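Local coordinates for protein putative oxidoreductase (Bacteroides fragilis NCTC 9343, PDB 3FHL) that is a putative oxidoreductase of the Gfo/Idh/MocA family that probably binds a nicotinamide dinucleotide in its Rossmann-fold domain, at residues L183-Q186 against A187-F191; R125-A129 against D130-V134; V92-E95 against K96-S100; N333-R336 against I337-A341; G309-Q312 against N313-E316. All blocks are in the same frame, centred on the assembly; numbering follows the deposited sequence.

How the contacts relate
Contacts 1 and 2 touch, with centres 11 Å apart: D185 OD2 meets R126 NE in a 2.8 Å salt bridge, tying helix 180-191 to the loop before helix 129-139. Contact 4 also packs on helix 180-191, with I338 CG1 3.7 Å from I184 CD1. Contact 5 reaches contact 2 through W127, whose CH2 is 3.7 Å from F310 CA. It reaches contact 3 where F310 CZ lies 3.9 Å from V93 CG2, on the Rossmann sheet. Contact 3, at the probable active-site loop, touches neither contact 1 nor contact 4; their nearest atoms are about 7 and 6 Å away. Contacts 4 and 5 lie on opposite sides of the chain's centre, centres 26 Å apart.

Contact 1: L183-Q186 against A187-F191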
loop_
_atom_site.group_PDB
_atom_site.type_symbol
_atom_site.label_atom_id
_atom_site.label_comp_id
_atom_site.label_asym_id
_atom_site.label_seq_id
_atom_site.Cartn_x
_atom_site.Cartn_y
_atom_site.Cartn_z
ATOM N N LEU C 183 -6.319 -4.824 12.835
ATOM C CA LEU C 183 -6.350 -3.638 11.972
ATOM C C LEU C 183 -7.764 -3.267 11.582
ATOM O O LEU C 183 -8.094 -2.087 11.500
ATOM C CB LEU C 183 -5.512 -3.857 10.693
ATOM C CG LEU C 183 -4.028 -4.215 10.901
ATOM C CD1 LEU C 183 -3.284 -4.182 9.589
ATOM C CD2 LEU C 183 -3.342 -3.256 11.901
ATOM N N ILE C 184 -8.560 -4.281 11.259
ATOM C CA ILE C 184 -9.965 -4.092 10.926
ATOM C C ILE C 184 -10.738 -3.532 12.128
ATOM O O ILE C 184 -11.493 -2.573 11.982
ATOM C CB ILE C 184 -10.625 -5.405 10.441
ATOM C CG1 ILE C 184 -10.044 -5.839 9.086
ATOM C CG2 ILE C 184 -12.116 -5.190 10.287
ATOM C CD1 ILE C 184 -10.188 -7.319 8.769
ATOM N N ASP C 185 -10.535 -4.125 13.308
ATOM C CA ASP C 185 -11.156 -3.596 14.538
ATOM C C ASP C 185 -10.915 -2.099 14.738
ATOM O O ASP C 185 -11.863 -1.327 14.926
ATOM C CB ASP C 185 -10.684 -4.371 15.764
ATOM C CG ASP C 185 -11.287 -3.835 17.055
ATOM O OD1 ASP C 185 -12.543 -3.865 17.200
ATOM O OD2 ASP C 185 -10.498 -3.382 17.917
ATOM N N GLN C 186 -9.651 -1.696 14.633
ATOM C CA GLN C 186 -9.265 -0.291 14.698
ATOM C C GLN C 186 -9.962 0.552 13.648
ATOM O O GLN C 186 -10.447 1.639 13.968
ATOM C CB GLN C 186 -7.749 -0.143 14.550
ATOM C CG GLN C 186 -6.915 -0.600 15.771
ATOM C CD GLN C 186 -5.419 -0.551 15.485
ATOM O OE1 GLN C 186 -5.013 -0.428 14.332
ATOM N NE2 GLN C 186 -4.591 -0.650 16.533
ATOM N N ALA C 187 -10.030 0.064 12.400
ATOM C CA ALA C 187 -10.637 0.865 11.324
ATOM C C ALA C 187 -12.127 1.071 11.541
ATOM O O ALA C 187 -12.639 2.172 11.314
ATOM C CB ALA C 187 -10.374 0.247 9.937
ATOM N N ILE C 188 -12.803 0.013 11.983
ATOM C CA ILE C 188 -14.248 0.080 12.316
ATOM C C ILE C 188 -14.516 1.044 13.475
ATOM O O ILE C 188 -15.466 1.834 13.427
ATOM C CB ILE C 188 -14.833 -1.317 12.644
ATOM C CG1 ILE C 188 -14.802 -2.219 11.404
ATOM C CG2 ILE C 188 -16.284 -1.220 13.172
ATOM C CD1 ILE C 188 -15.026 -3.695 11.753
ATOM N N GLN C 189 -13.664 1.007 14.501
ATOM C CA GLN C 189 -13.789 1.963 15.613
ATOM C C GLN C 189 -13.730 3.420 15.150
ATOM O O GLN C 189 -14.516 4.262 15.604
ATOM C CB GLN C 189 -12.747 1.682 16.709
ATOM C CG GLN C 189 -13.091 0.460 17.565
ATOM C CD GLN C 189 -14.472 0.579 18.235
ATOM O OE1 GLN C 189 -14.698 1.477 19.048
ATOM N NE2 GLN C 189 -15.391 -0.325 17.889
ATOM N N LEU C 190 -12.825 3.722 14.224
ATOM C CA LEU C 190 -12.700 5.098 13.759
ATOM C C LEU C 190 -13.739 5.527 12.735
ATOM O O LEU C 190 -14.169 6.670 12.763
ATOM C CB LEU C 190 -11.300 5.372 13.202
ATOM C CG LEU C 190 -10.097 5.133 14.117
ATOM C CD1 LEU C 190 -8.814 5.344 13.337
ATOM C CD2 LEU C 190 -10.124 6.034 15.342
ATOM N N PHE C 191 -14.136 4.623 11.836
ATOM C CA PHE C 191 -14.828 5.045 10.608
ATOM C C PHE C 191 -16.135 4.326 10.337
ATOM O O PHE C 191 -16.856 4.709 9.430
ATOM C CB PHE C 191 -13.918 4.881 9.373
ATOM C CG PHE C 191 -12.583 5.543 9.510
ATOM C CD1 PHE C 191 -12.487 6.923 9.626
ATOM C CD2 PHE C 191 -11.424 4.786 9.543
ATOM C CE1 PHE C 191 -11.248 7.543 9.778
ATOM C CE2 PHE C 191 -10.190 5.394 9.672
ATOM C CZ PHE C 191 -10.098 6.773 9.794
HETATM O O HOH W 1 -14.460 -2.745 16.084
#
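I184 overlaps I188 one turn further along helix 180-191, which packs against the mixed sheet of the C-terminal alpha/beta domain of this Gfo/Idh/MocA family protein. The two branched chains cross at a slant, and CG2 of I184 lies 3.6 Å from CD1 of I188. CG2, anti to the backbone N (chi1 of CG1 -67°), is the branch that touches I188. I188 sends CG1 back beside its own N and over the carbonyl of I184, with CG1 3.4 Å from that O. The same carbonyl oxygen accepts a nearly straight bond from I188 N, the donor almost in line with C=O. One residue along, a water joins D185 to Q189. It donates to D185 OD1 at 2.5 Å, short enough for the exact length to be doubtful, and accepts from Q189 NE2 at 3.2 Å. Q189 reaches it by bending at chi2 (-57°), and its CG lies 3.4 Å from D185 O. OD2 of D185 is paired with R126 and OD1 with the water, which probably compensates the charge of this buried acid. NE2 of Q186 is bonded to R125 O. I184 also packs on I337 and I338 of helix 328-347, and L183 on strand 146-154. At the helix end, CB of L190 sits 3.6 Å above the plane of the F191 ring, over its centre.

Contact 2: R125-A129 against D130-V134; sequences RRWDA and DFLTV
D130 turns its CG into the crowded position between backbone N and carbonyl carbon (chi1 47°), while D128 holds its CG opposite its carbonyl carbon (chi1 -87°). The two side chains lie side by side, pointing the same way, with the carboxylate planes 68° apart, and D130 OD1 comes within 3.3 Å of D128 CB. Their nearest oxygens, D128 OD2 and D130 OD1, are 4.0 Å apart, and two waters lie between the acids. Each water is in donating reach of D128 OD2 and of one D130 oxygen, although more acceptors compete for its protons than it has. R125 NH1 adds a 2.8 Å salt bridge to the syn side of D128 OD2, in the guanidinium plane, which probably eases the repulsion. D128 holds the N-cap position of helix 129-139 without a capping bond from its side chain; OD1 goes instead to Y307. In the first turn, A129 O is gripped from opposite faces of its plane by T133 OG1 at 2.7 Å and T133 N at 3.0 Å. R126 O lies at the edge of the F131 ring, 3.4 Å from CD2, and L132 CD2 rests 4.3 Å from W127 CD1. Around this helix start, F131 packs on Q186 and L190 of helix 180-191, V134 on strand 244-248, and T133 on strand 252-255.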
loop_
_atom_site.group_PDB
_atom_site.type_symbol
_atom_site.label_atom_id
_atom_site.label_comp_id
_atom_site.label_asym_id
_atom_site.label_seq_id
_atom_site.Cartn_x
_atom_site.Cartn_y
_atom_site.Cartn_z
ATOM N N ARG C 125 -5.282 -3.886 21.113
ATOM C CA ARG C 125 -4.545 -2.970 20.247
ATOM C C ARG C 125 -5.260 -1.648 20.019
ATOM O O ARG C 125 -4.710 -0.729 19.410
ATOM C CB ARG C 125 -4.100 -3.651 18.950
ATOM C CG ARG C 125 -2.976 -4.681 19.204
ATOM C CD ARG C 125 -2.248 -5.042 17.929
ATOM N NE ARG C 125 -1.229 -6.072 18.138
ATOM C CZ ARG C 125 0.026 -5.836 18.522
ATOM N NH1 ARG C 125 0.447 -4.593 18.768
ATOM N NH2 ARG C 125 0.861 -6.857 18.670
ATOM N N ARG C 126 -6.461 -1.531 20.584
ATOM C CA ARG C 126 -7.116 -0.237 20.722
ATOM C C ARG C 126 -6.349 0.663 21.698
ATOM O O ARG C 126 -6.516 1.880 21.691
ATOM C CB ARG C 126 -8.546 -0.422 21.212
ATOM C CG ARG C 126 -9.407 -1.226 20.271
ATOM C CD ARG C 126 -10.852 -1.042 20.608
ATOM N NE ARG C 126 -11.733 -2.003 19.954
ATOM C CZ ARG C 126 -13.038 -2.065 20.188
ATOM N NH1 ARG C 126 -13.798 -2.948 19.560
ATOM N NH2 ARG C 126 -13.585 -1.226 21.055
ATOM N N TRP C 127 -5.487 0.058 22.512
ATOM C CA TRP C 127 -4.666 0.830 23.453
ATOM C C TRP C 127 -3.172 0.760 23.132
ATOM O O TRP C 127 -2.338 1.008 23.996
ATOM C CB TRP C 127 -4.939 0.383 24.899
ATOM C CG TRP C 127 -6.335 0.724 25.381
ATOM C CD1 TRP C 127 -6.750 1.910 25.936
ATOM C CD2 TRP C 127 -7.486 -0.114 25.322
ATOM N NE1 TRP C 127 -8.099 1.853 26.225
ATOM C CE2 TRP C 127 -8.573 0.622 25.863
ATOM C CE3 TRP C 127 -7.717 -1.416 24.857
ATOM C CZ2 TRP C 127 -9.859 0.095 25.957
ATOM C CZ3 TRP C 127 -9.000 -1.940 24.961
ATOM C CH2 TRP C 127 -10.055 -1.182 25.501
ATOM N N ASP C 128 -2.830 0.417 21.887
ATOM C CA ASP C 128 -1.448 0.581 21.415
ATOM C C ASP C 128 -1.141 2.068 21.396
ATOM O O ASP C 128 -2.031 2.865 21.108
ATOM C CB ASP C 128 -1.285 0.002 20.004
ATOM C CG ASP C 128 -0.951 -1.489 20.004
ATOM O OD1 ASP C 128 -0.866 -2.104 21.089
ATOM O OD2 ASP C 128 -0.762 -2.059 18.905
ATOM N N ALA C 129 0.108 2.435 21.705
ATOM C CA ALA C 129 0.557 3.837 21.654
ATOM C C ALA C 129 0.265 4.511 20.317
ATOM O O ALA C 129 -0.233 5.635 20.285
ATOM C CB ALA C 129 2.070 3.939 21.983
ATOM N N ASP C 130 0.558 3.813 19.220
ATOM C CA ASP C 130 0.371 4.372 17.878
ATOM C C ASP C 130 -1.077 4.706 17.562
ATOM O O ASP C 130 -1.362 5.810 17.132
ATOM C CB ASP C 130 1.018 3.496 16.779
ATOM C CG ASP C 130 0.688 2.009 16.911
ATOM O OD1 ASP C 130 -0.434 1.640 17.316
ATOM O OD2 ASP C 130 1.573 1.194 16.587
ATOM N N PHE C 131 -1.982 3.757 17.815
ATOM C CA PHE C 131 -3.427 3.964 17.567
ATOM C C PHE C 131 -4.060 5.030 18.465
ATOM O O PHE C 131 -4.862 5.867 18.002
ATOM C CB PHE C 131 -4.175 2.644 17.713
ATOM C CG PHE C 131 -5.636 2.738 17.380
ATOM C CD1 PHE C 131 -6.052 3.032 16.078
ATOM C CD2 PHE C 131 -6.598 2.522 18.357
ATOM C CE1 PHE C 131 -7.398 3.117 15.760
ATOM C CE2 PHE C 131 -7.973 2.606 18.041
ATOM C CZ PHE C 131 -8.361 2.895 16.741
ATOM N N LEU C 132 -3.714 5.008 19.754
ATOM C CA LEU C 132 -4.131 6.079 20.670
ATOM C C LEU C 132 -3.656 7.449 20.199
ATOM O O LEU C 132 -4.367 8.438 20.333
ATOM C CB LEU C 132 -3.620 5.799 22.096
ATOM C CG LEU C 132 -4.298 4.644 22.845
ATOM C CD1 LEU C 132 -3.652 4.466 24.222
ATOM C CD2 LEU C 132 -5.803 4.887 23.014
ATOM N N THR C 133 -2.448 7.502 19.643
ATOM C CA THR C 133 -1.932 8.746 19.111
ATOM C C THR C 133 -2.702 9.151 17.864
ATOM O O THR C 133 -3.057 10.315 17.715
ATOM C CB THR C 133 -0.432 8.642 18.816
ATOM O OG1 THR C 133 0.255 8.234 20.010
ATOM C CG2 THR C 133 0.103 9.982 18.381
ATOM N N VAL C 134 -2.990 8.186 16.989
ATOM C CA VAL C 134 -3.855 8.446 15.818
ATOM C C VAL C 134 -5.203 9.050 16.250
ATOM O O VAL C 134 -5.603 10.077 15.725
ATOM C CB VAL C 134 -4.052 7.172 14.926
ATOM C CG1 VAL C 134 -5.229 7.341 13.921
ATOM C CG2 VAL C 134 -2.744 6.809 14.196
HETATM O O HOH W 2 -1.766 -0.762 16.797
HETATM O O HOH W 3 1.643 -1.335 17.288
#

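Contact 3: V92-E95 against K96-S100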
loop_
_atom_site.group_PDB
_atom_site.type_symbol
_atom_site.label_atom_id
_atom_site.label_comp_id
_atom_site.label_asym_id
_atom_site.label_seq_id
_atom_site.Cartn_x
_atom_site.Cartn_y
_atom_site.Cartn_z
ATOM N N VAL C 92 -18.271 -11.364 32.019
ATOM C CA VAL C 92 -17.295 -12.192 31.279
ATOM C C VAL C 92 -16.420 -11.418 30.286
ATOM O O VAL C 92 -16.915 -10.604 29.499
ATOM C CB VAL C 92 -17.999 -13.390 30.524
ATOM C CG1 VAL C 92 -17.004 -14.215 29.712
ATOM C CG2 VAL C 92 -18.699 -14.309 31.492
ATOM N N VAL C 93 -15.119 -11.684 30.342
ATOM C CA VAL C 93 -14.197 -11.320 29.257
ATOM C C VAL C 93 -13.780 -12.584 28.505
ATOM O O VAL C 93 -13.359 -13.566 29.124
ATOM C CB VAL C 93 -12.952 -10.567 29.797
ATOM C CG1 VAL C 93 -11.825 -10.485 28.741
ATOM C CG2 VAL C 93 -13.354 -9.182 30.213
ATOM N N VAL C 94 -13.912 -12.567 27.176
ATOM C CA VAL C 94 -13.382 -13.658 26.357
ATOM C C VAL C 94 -12.237 -13.165 25.475
ATOM O O VAL C 94 -12.314 -12.102 24.853
ATOM C CB VAL C 94 -14.437 -14.323 25.438
ATOM C CG1 VAL C 94 -13.985 -15.739 25.033
ATOM C CG2 VAL C 94 -15.800 -14.382 26.104
ATOM N N GLU C 95 -11.173 -13.951 25.442
ATOM C CA GLU C 95 -10.106 -13.744 24.480
ATOM C C GLU C 95 -10.502 -14.257 23.115
ATOM O O GLU C 95 -11.314 -15.186 23.000
ATOM C CB GLU C 95 -8.855 -14.463 24.931
ATOM C CG GLU C 95 -8.014 -13.615 25.830
ATOM C CD GLU C 95 -6.568 -14.026 25.820
ATOM O OE1 GLU C 95 -6.285 -15.239 25.696
ATOM O OE2 GLU C 95 -5.705 -13.129 25.959
ATOM N N LYS C 96 -9.924 -13.648 22.082
ATOM C CA LYS C 96 -9.994 -14.180 20.721
ATOM C C LYS C 96 -9.273 -15.525 20.661
ATOM O O LYS C 96 -8.184 -15.665 21.227
ATOM C CB LYS C 96 -9.358 -13.211 19.730
ATOM C CG LYS C 96 -10.170 -11.944 19.499
ATOM C CD LYS C 96 -9.266 -10.795 19.071
ATOM C CE LYS C 96 -8.521 -11.114 17.779
ATOM N NZ LYS C 96 -7.560 -10.018 17.426
ATOM N N PRO C 97 -9.874 -16.519 19.980
ATOM C CA PRO C 97 -11.153 -16.460 19.261
ATOM C C PRO C 97 -12.359 -16.541 20.201
ATOM O O PRO C 97 -12.423 -17.430 21.057
ATOM C CB PRO C 97 -11.105 -17.688 18.335
ATOM C CG PRO C 97 -9.755 -18.337 18.570
ATOM C CD PRO C 97 -9.267 -17.853 19.885
ATOM N N PHE C 98 -13.272 -15.583 20.045
ATOM C CA PHE C 98 -14.501 -15.481 20.837
ATOM C C PHE C 98 -15.249 -16.814 20.842
ATOM O O PHE C 98 -15.417 -17.426 21.897
ATOM C CB PHE C 98 -15.355 -14.323 20.285
ATOM C CG PHE C 98 -16.720 -14.155 20.929
ATOM C CD1 PHE C 98 -16.925 -14.362 22.293
ATOM C CD2 PHE C 98 -17.796 -13.731 20.156
ATOM C CE1 PHE C 98 -18.185 -14.193 22.853
ATOM C CE2 PHE C 98 -19.050 -13.546 20.712
ATOM C CZ PHE C 98 -19.250 -13.779 22.057
ATOM N N THR C 99 -15.682 -17.263 19.666
ATOM C CA THR C 99 -16.323 -18.569 19.523
ATOM C C THR C 99 -15.836 -19.237 18.247
ATOM O O THR C 99 -15.222 -18.587 17.393
ATOM C CB THR C 99 -17.850 -18.460 19.430
ATOM O OG1 THR C 99 -18.197 -17.461 18.462
ATOM C CG2 THR C 99 -18.466 -18.100 20.770
ATOM N N SER C 100 -16.124 -20.530 18.111
ATOM C CA SER C 100 -15.767 -21.257 16.898
ATOM C C SER C 100 -16.671 -20.876 15.725
ATOM O O SER C 100 -16.230 -20.896 14.579
ATOM C CB SER C 100 -15.765 -22.771 17.137
ATOM O OG SER C 100 -17.070 -23.261 17.370
#
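V94 meets the ring of F98 at its edge, CG2 lying near the ring plane and 4.0 Å from CD1. The two side chains cross at about a right angle. F98 carries its ring opposite the backbone N (chi1 175°), which turns it back alongside the end of the strand. T99 CG2 lies over one ring face, 4.2 Å above the plane and over its centre. The other branch of V94, CG1, lies 3.8 Å from F98 O, a buried carbonyl oxygen without a polar partner in the model. E95, K96 and P97 form the EKP motif of the Gfo/Idh/MocA family, placed near the C-terminal end of strand 91-95 of the Rossmann sheet, and the peptide before P97 is cis. That turn brings two acceptors, E95 O and P97 O, to 3.2 Å. H78 ND1 bonds to P97 O and weakly to E95 O. The side chains of E95 and K96 diverge. E95 runs extended beyond CG, its OE2 bonded to H21. K96 kinks at chi3 (60°) and delivers NZ to S181 OG, consistent with the active-site place of this lysine in family relatives. F98 packs further on L119 and V121 of the adjacent strand and on I331 of helix 328-347.

Contact 4: N333-R336 against I337-A341; sequences NVIR and IIEAA
E339 folds back over I335, one turn earlier in helix 328-347, the long helix that lies on the mixed sheet of the C-terminal alpha/beta domain. Its CB starts 3.4 Å from I335 O. CG, set opposite the carbonyl carbon (chi1 -73°), lies 3.3 Å from the same oxygen. CD is 3.8 Å from I335 O and 3.9 Å from I335 CG2. At the tip OE2 ends 3.7 Å from I335 CG2, while OE1 stays nearer the carbonyl oxygen. The aliphatic part of this exposed residue thus lies on the carbonyl and the carboxylate against the methyl. I335 O is at the same time the acceptor of the backbone bond from E339 N, at 2.9 Å.

V334 and I338 meet at a slant, CG1 to CD1 at 4.1 Å. I338 packs on I184 and V334 on D185 and I188 of helix 180-191, a largely aliphatic seam with the acid D185 at one point. A341 fits against A199 and I216 of strands 194-202 and 213-221, and I337 against P194 and L218 of the same strands. Chi1 of I337 (-54°) sets CG1 beside its own backbone N, 3.4 Å from N333 O, the oxygen that also accepts the backbone bond from I337 N.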
loop_
_atom_site.group_PDB
_atom_site.type_symbol
_atom_site.label_atom_id
_atom_site.label_comp_id
_atom_site.label_asym_id
_atom_site.label_seq_id
_atom_site.Cartn_x
_atom_site.Cartn_y
_atom_site.Cartn_z
ATOM N N ASN C 333 -18.502 -8.293 14.147
ATOM C CA ASN C 333 -18.377 -7.314 13.069
ATOM C C ASN C 333 -17.041 -7.424 12.338
ATOM O O ASN C 333 -16.984 -7.377 11.103
ATOM C CB ASN C 333 -18.555 -5.899 13.624
ATOM C CG ASN C 333 -19.984 -5.616 14.071
ATOM O OD1 ASN C 333 -20.891 -6.420 13.838
ATOM N ND2 ASN C 333 -20.191 -4.461 14.705
ATOM N N VAL C 334 -15.976 -7.586 13.114
ATOM C CA VAL C 334 -14.632 -7.779 12.575
ATOM C C VAL C 334 -14.562 -9.042 11.724
ATOM O O VAL C 334 -14.044 -9.002 10.609
ATOM C CB VAL C 334 -13.597 -7.797 13.701
ATOM C CG1 VAL C 334 -12.247 -8.337 13.229
ATOM C CG2 VAL C 334 -13.458 -6.405 14.253
ATOM N N ILE C 335 -15.130 -10.133 12.238
ATOM C CA ILE C 335 -15.161 -11.433 11.554
ATOM C C ILE C 335 -15.963 -11.385 10.255
ATOM O O ILE C 335 -15.601 -12.053 9.286
ATOM C CB ILE C 335 -15.650 -12.570 12.496
ATOM C CG1 ILE C 335 -14.540 -12.942 13.480
ATOM C CG2 ILE C 335 -16.092 -13.828 11.719
ATOM C CD1 ILE C 335 -15.010 -13.812 14.639
ATOM N N ARG C 336 -17.023 -10.581 10.227
ATOM C CA ARG C 336 -17.782 -10.372 9.009
ATOM C C ARG C 336 -16.892 -9.766 7.913
ATOM O O ARG C 336 -16.908 -10.237 6.768
ATOM C CB ARG C 336 -18.978 -9.457 9.266
ATOM C CG ARG C 336 -19.857 -9.223 8.048
ATOM C CD ARG C 336 -21.132 -8.503 8.449
ATOM N NE ARG C 336 -22.005 -8.208 7.316
ATOM C CZ ARG C 336 -22.846 -7.177 7.275
ATOM N NH1 ARG C 336 -22.917 -6.332 8.300
ATOM N NH2 ARG C 336 -23.607 -6.980 6.206
ATOM N N ILE C 337 -16.123 -8.735 8.277
ATOM C CA ILE C 337 -15.140 -8.130 7.370
ATOM C C ILE C 337 -14.062 -9.125 6.916
ATOM O O ILE C 337 -13.744 -9.186 5.725
ATOM C CB ILE C 337 -14.499 -6.847 7.973
ATOM C CG1 ILE C 337 -15.577 -5.845 8.392
ATOM C CG2 ILE C 337 -13.519 -6.182 6.983
ATOM C CD1 ILE C 337 -16.472 -5.408 7.273
ATOM N N ILE C 338 -13.526 -9.912 7.850
ATOM C CA ILE C 338 -12.531 -10.944 7.531
ATOM C C ILE C 338 -13.090 -11.967 6.526
ATOM O O ILE C 338 -12.431 -12.315 5.550
ATOM C CB ILE C 338 -12.036 -11.667 8.791
ATOM C CG1 ILE C 338 -11.138 -10.746 9.626
ATOM C CG2 ILE C 338 -11.273 -12.947 8.430
ATOM C CD1 ILE C 338 -10.666 -11.362 10.948
ATOM N N GLU C 339 -14.319 -12.419 6.759
ATOM C CA GLU C 339 -14.965 -13.363 5.861
ATOM C C GLU C 339 -15.198 -12.742 4.489
ATOM O O GLU C 339 -15.014 -13.411 3.479
ATOM C CB GLU C 339 -16.261 -13.901 6.478
ATOM C CG GLU C 339 -15.995 -14.903 7.618
ATOM C CD GLU C 339 -17.262 -15.345 8.354
ATOM O OE1 GLU C 339 -18.352 -14.774 8.114
ATOM O OE2 GLU C 339 -17.158 -16.270 9.186
ATOM N N ALA C 340 -15.570 -11.461 4.460
ATOM C CA ALA C 340 -15.731 -10.734 3.193
ATOM C C ALA C 340 -14.416 -10.580 2.432
ATOM O O ALA C 340 -14.401 -10.654 1.208
ATOM C CB ALA C 340 -16.368 -9.396 3.417
ATOM N N ALA C 341 -13.325 -10.379 3.166
ATOM C CA ALA C 341 -11.982 -10.301 2.593
ATOM C C ALA C 341 -11.559 -11.635 1.961
ATOM O O ALA C 341 -11.050 -11.667 0.832
ATOM C CB ALA C 341 -10.971 -9.846 3.659
#

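Contact 5: G309-Q312 against N313-E316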
loop_
_atom_site.group_PDB
_atom_site.type_symbol
_atom_site.label_atom_id
_atom_site.label_comp_id
_atom_site.label_asym_id
_atom_site.label_seq_id
_atom_site.Cartn_x
_atom_site.Cartn_y
_atom_site.Cartn_z
ATOM N N GLY C 309 -5.905 0.120 30.153
ATOM C CA GLY C 309 -7.133 0.836 29.791
ATOM C C GLY C 309 -8.307 -0.070 29.511
ATOM O O GLY C 309 -9.468 0.353 29.637
ATOM N N PHE C 310 -8.021 -1.313 29.118
ATOM C CA PHE C 310 -9.068 -2.298 28.874
ATOM C C PHE C 310 -9.850 -2.575 30.168
ATOM O O PHE C 310 -11.086 -2.566 30.171
ATOM C CB PHE C 310 -8.489 -3.606 28.327
ATOM C CG PHE C 310 -9.508 -4.698 28.193
ATOM C CD1 PHE C 310 -10.387 -4.713 27.113
ATOM C CD2 PHE C 310 -9.617 -5.696 29.165
ATOM C CE1 PHE C 310 -11.337 -5.715 26.980
ATOM C CE2 PHE C 310 -10.578 -6.705 29.039
ATOM C CZ PHE C 310 -11.435 -6.711 27.948
ATOM N N TYR C 311 -9.101 -2.812 31.240
ATOM C CA TYR C 311 -9.644 -3.088 32.571
ATOM C C TYR C 311 -10.217 -1.848 33.229
ATOM O O TYR C 311 -11.281 -1.913 33.841
ATOM C CB TYR C 311 -8.594 -3.806 33.431
ATOM C CG TYR C 311 -8.473 -5.247 32.998
ATOM C CD1 TYR C 311 -9.508 -6.146 33.264
ATOM C CD2 TYR C 311 -7.360 -5.707 32.280
ATOM C CE1 TYR C 311 -9.443 -7.465 32.853
ATOM C CE2 TYR C 311 -7.287 -7.030 31.850
ATOM C CZ TYR C 311 -8.334 -7.904 32.155
ATOM O OH TYR C 311 -8.305 -9.215 31.754
ATOM N N GLN C 312 -9.567 -0.700 33.036
ATOM C CA GLN C 312 -10.108 0.543 33.547
ATOM C C GLN C 312 -11.484 0.806 32.932
ATOM O O GLN C 312 -12.414 1.213 33.637
ATOM C CB GLN C 312 -9.155 1.723 33.311
ATOM C CG GLN C 312 -9.630 3.073 33.906
ATOM C CD GLN C 312 -9.697 3.089 35.444
ATOM O OE1 GLN C 312 -9.176 2.198 36.121
ATOM N NE2 GLN C 312 -10.351 4.115 35.994
ATOM N N ASN C 313 -11.624 0.531 31.636
ATOM C CA ASN C 313 -12.921 0.661 30.989
ATOM C C ASN C 313 -13.980 -0.290 31.547
ATOM O O ASN C 313 -15.138 0.099 31.705
ATOM C CB ASN C 313 -12.814 0.496 29.471
ATOM C CG ASN C 313 -14.175 0.539 28.793
ATOM O OD1 ASN C 313 -14.613 -0.446 28.209
ATOM N ND2 ASN C 313 -14.865 1.674 28.909
ATOM N N ILE C 314 -13.580 -1.530 31.829
ATOM C CA ILE C 314 -14.491 -2.514 32.406
ATOM C C ILE C 314 -15.004 -2.031 33.762
ATOM O O ILE C 314 -16.216 -2.109 34.043
ATOM C CB ILE C 314 -13.828 -3.898 32.506
ATOM C CG1 ILE C 314 -13.743 -4.512 31.117
ATOM C CG2 ILE C 314 -14.598 -4.843 33.467
ATOM C CD1 ILE C 314 -13.162 -5.859 31.125
ATOM N N TYR C 315 -14.096 -1.488 34.566
ATOM C CA TYR C 315 -14.454 -0.933 35.861
ATOM C C TYR C 315 -15.458 0.209 35.719
ATOM O O TYR C 315 -16.487 0.214 36.394
ATOM C CB TYR C 315 -13.217 -0.482 36.645
ATOM C CG TYR C 315 -13.551 0.514 37.744
ATOM C CD1 TYR C 315 -14.160 0.097 38.938
ATOM C CD2 TYR C 315 -13.288 1.874 37.577
ATOM C CE1 TYR C 315 -14.473 1.013 39.944
ATOM C CE2 TYR C 315 -13.616 2.795 38.565
ATOM C CZ TYR C 315 -14.205 2.360 39.739
ATOM O OH TYR C 315 -14.515 3.285 40.708
ATOM N N GLU C 316 -15.160 1.158 34.835
ATOM C CA GLU C 316 -16.031 2.317 34.605
ATOM C C GLU C 316 -17.404 1.923 34.080
ATOM O O GLU C 316 -18.392 2.561 34.388
ATOM C CB GLU C 316 -15.351 3.347 33.701
ATOM C CG GLU C 316 -14.197 4.034 34.411
ATOM C CD GLU C 316 -13.599 5.187 33.639
ATOM O OE1 GLU C 316 -14.210 5.644 32.649
ATOM O OE2 GLU C 316 -12.504 5.635 34.043
HETATM O O HOH W 4 -12.893 -2.666 27.639
#
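Helix 309-320 lies against strands 68-71 and 91-95 of the Rossmann sheet, and its first two turns carry this contact. F310 and I314 meet one turn apart: in the isoleucine conformer described, one of two modelled, CD1 lies 3.4 Å from F310 CE2, so this close approach is provisional. F310 also sets its CD2 3.7 Å above the centre of the Y311 ring. Y311 OH continues to H21, and both aromatic rings are buried. At the backbone, F310 O accepts from I314 N at 3.2 Å and from a water at 3.1 Å. The same water donates to N313 OD1 at 2.9 Å; OD1 also accepts from E325 N, and ND2 donates to P323 O, which fixes the amide's rotation. Q312 bends at chi2 (66°), laying its amide beside the Y315 ring. Its NE2 donates to E316 OE2 at 3.3 Å. The amide and carboxylate planes stand 87° apart, and the N-H arrives on the anti side of OE2, 15° out of the carboxylate plane, while Q312 OE1 is taken by N28. A neutral amide meeting OE2 at this length and on the anti side is probably a modest stabilisation of the E316 carboxylate rather than a neutralisation of its charge.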